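Long-range contact in Melibiose/raffinose/stachyose-binding protein MelE (Bacillus subtilis subsp. subtilis str. 168, PDB 4R6H), which binds melibiose, raffinose and stachyose and serves as the solute-binding component of an ABC transporter that imports these sugars: residues Asp90-His95 with Thr310-Lys315. Numbering follows the deposited sequence. Where two conformers were deposited one is given.
Sequences DLFDTH and TLAAWK
Phe92 and Ala312 face each other as an antiparallel hydrogen-bonded pair, a worked example of how short strands far apart in sequence are joined by backbone and side chains together. Phe92 N donates to Ala312 O at 2.9 Å, and Ala312 N returns a bond to Phe92 O. On the same face of the sheet, the Ala312 methyl sits over the Phe92 ring in a CH-pi contact, CB lying 4.1 Å from the ring centroid. With CG between the backbone N and the carbonyl carbon (chi1 54°), the ring lies along the partner strand and CE1 reaches CB of Trp314. On the other face, Leu91 CD2 rests 4.1 Å from Ala313 CB in a non-hydrogen-bonded pair, while Leu91 CB meets Leu311 CD2.

Past Phe92 the bonds across the pair involve side chains. Asp93 OD1 takes Thr310 N at 2.9 Å and His95 N at 3.0 Å from opposite faces of its carboxylate, the second bond closing an Asx turn. OD2 is bonded to Thr40 OG1, so both oxygens of this buried group are engaged and its rotation is fixed. Thr310 OG1 donates to Thr94 OG1 across 2.7 Å, the side chains crossing at about a right angle; Glu307 also bonds Thr94 OG1.

The ends are looser: His95 is partly exposed and barely touches the other segment, and the Trp314 indole turns off the strand pair, although Trp314 N still bonds Asp90 O at 3.0 Å.

The pairing completes one lobe of the bilobal solute-binding fold, across 214 intervening residues. Strand 310-313 runs between 91-92 and 136-137; Leu91 also makes backbone bonds to Thr36 and Tyr38, Ile37 touches Leu91 and Leu311, helix 320-331 packs on Leu91 and Ala313, and helix 75-84 meets Phe92.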
loop_
_atom_site.group_PDB
_atom_site.type_symbol
_atom_site.label_atom_id
_atom_site.label_comp_id
_atom_site.label_asym_id
_atom_site.label_seq_id
_atom_site.Cartn_x
_atom_site.Cartn_y
_atom_site.Cartn_z
ATOM N N ASP A 90 9.066 22.444 -2.071
ATOM C CA ASP A 90 10.496 22.083 -2.019
ATOM C C ASP A 90 10.674 20.566 -1.848
ATOM O O ASP A 90 11.517 19.947 -2.467
ATOM C CB ASP A 90 11.209 22.832 -0.910
ATOM C CG ASP A 90 11.068 24.359 -1.047
ATOM O OD1 ASP A 90 11.313 24.871 -2.169
ATOM O OD2 ASP A 90 10.651 24.994 -0.050
ATOM N N LEU A 91 9.816 20.017 -1.013
ATOM C CA LEU A 91 9.794 18.570 -0.761
ATOM C C LEU A 91 8.353 18.099 -0.885
ATOM O O LEU A 91 7.430 18.773 -0.396
ATOM C CB LEU A 91 10.295 18.275 0.639
ATOM C CG LEU A 91 11.791 18.440 0.893
ATOM C CD1 LEU A 91 12.104 18.584 2.383
ATOM C CD2 LEU A 91 12.574 17.291 0.294
ATOM N N PHE A 92 8.175 16.932 -1.469
ATOM C CA PHE A 92 6.832 16.395 -1.658
ATOM C C PHE A 92 6.853 14.867 -1.602
ATOM O O PHE A 92 7.848 14.222 -1.805
ATOM C CB PHE A 92 6.199 16.924 -2.950
ATOM C CG PHE A 92 7.025 16.700 -4.165
ATOM C CD1 PHE A 92 7.994 17.630 -4.552
ATOM C CD2 PHE A 92 6.884 15.552 -4.909
ATOM C CE1 PHE A 92 8.783 17.378 -5.660
ATOM C CE2 PHE A 92 7.660 15.326 -6.036
ATOM C CZ PHE A 92 8.611 16.236 -6.396
ATOM N N ASP A 93 5.683 14.316 -1.341
ATOM C CA ASP A 93 5.481 12.868 -1.213
ATOM C C ASP A 93 5.063 12.297 -2.564
ATOM O O ASP A 93 4.075 12.763 -3.196
ATOM C CB ASP A 93 4.404 12.691 -0.166
ATOM C CG ASP A 93 4.193 11.237 0.315
ATOM O OD1 ASP A 93 4.736 10.297 -0.284
ATOM O OD2 ASP A 93 3.414 11.105 1.323
ATOM N N THR A 94 5.803 11.315 -3.052
ATOM C CA THR A 94 5.432 10.689 -4.310
ATOM C C THR A 94 4.416 9.537 -4.168
ATOM O O THR A 94 3.844 9.124 -5.169
ATOM C CB THR A 94 6.676 10.208 -5.072
ATOM O OG1 THR A 94 7.407 9.287 -4.265
ATOM C CG2 THR A 94 7.590 11.389 -5.380
ATOM N N HIS A 95 4.240 9.023 -2.953
ATOM C CA HIS A 95 3.237 8.026 -2.565
ATOM C C HIS A 95 2.908 6.947 -3.587
ATOM O O HIS A 95 1.732 6.707 -3.882
ATOM C CB HIS A 95 1.965 8.738 -2.075
ATOM C CG HIS A 95 1.216 9.505 -3.129
ATOM N ND1 HIS A 95 -0.026 9.106 -3.588
ATOM C CD2 HIS A 95 1.462 10.695 -3.717
ATOM C CE1 HIS A 95 -0.467 9.985 -4.466
ATOM N NE2 HIS A 95 0.409 10.968 -4.550
ATOM N N THR A 310 7.113 9.185 0.952
ATOM C CA THR A 310 8.451 9.578 0.566
ATOM C C THR A 310 8.667 11.078 0.692
ATOM O O THR A 310 7.708 11.831 0.862
ATOM C CB THR A 310 8.804 9.195 -0.886
ATOM O OG1 THR A 310 8.054 10.031 -1.782
ATOM C CG2 THR A 310 8.501 7.725 -1.191
ATOM N N LEU A 311 9.929 11.457 0.671
ATOM C CA LEU A 311 10.366 12.846 0.537
ATOM C C LEU A 311 11.176 12.876 -0.745
ATOM O O LEU A 311 12.283 12.333 -0.803
ATOM C CB LEU A 311 11.242 13.305 1.729
ATOM C CG LEU A 311 10.436 13.577 2.987
ATOM C CD1 LEU A 311 11.305 13.603 4.239
ATOM C CD2 LEU A 311 9.659 14.909 2.885
ATOM N N ALA A 312 10.630 13.545 -1.758
ATOM C CA ALA A 312 11.297 13.857 -3.001
ATOM C C ALA A 312 11.550 15.357 -3.017
ATOM O O ALA A 312 10.733 16.137 -2.514
ATOM C CB ALA A 312 10.419 13.473 -4.178
ATOM N N ALA A 313 12.702 15.769 -3.526
ATOM C CA ALA A 313 13.044 17.198 -3.616
ATOM C C ALA A 313 12.754 17.653 -5.021
ATOM O O ALA A 313 13.028 16.965 -6.010
ATOM C CB ALA A 313 14.513 17.433 -3.269
ATOM N N TRP A 314 12.222 18.853 -5.134
ATOM C CA TRP A 314 12.034 19.428 -6.463
ATOM C C TRP A 314 13.394 19.875 -7.020
ATOM O O TRP A 314 14.079 20.664 -6.380
ATOM C CB TRP A 314 11.128 20.625 -6.356
ATOM C CG TRP A 314 10.842 21.307 -7.667
ATOM C CD1 TRP A 314 10.851 20.753 -8.912
ATOM C CD2 TRP A 314 10.464 22.677 -7.824
ATOM N NE1 TRP A 314 10.501 21.713 -9.859
ATOM C CE2 TRP A 314 10.244 22.888 -9.210
ATOM C CE3 TRP A 314 10.274 23.724 -6.942
ATOM C CZ2 TRP A 314 9.880 24.151 -9.731
ATOM C CZ3 TRP A 314 9.868 25.005 -7.467
ATOM C CH2 TRP A 314 9.685 25.173 -8.834
ATOM N N LYS A 315 13.736 19.353 -8.196
ATOM C CA LYS A 315 15.042 19.619 -8.806
ATOM C C LYS A 315 15.290 21.107 -9.032
ATOM O O LYS A 315 16.435 21.554 -8.989
ATOM C CB LYS A 315 15.210 18.837 -10.111
ATOM C CG LYS A 315 14.352 19.310 -11.278
ATOM C CD LYS A 315 14.583 18.454 -12.525
ATOM C CE LYS A 315 13.729 18.921 -13.691
ATOM N NZ LYS A 315 14.259 20.155 -14.332
#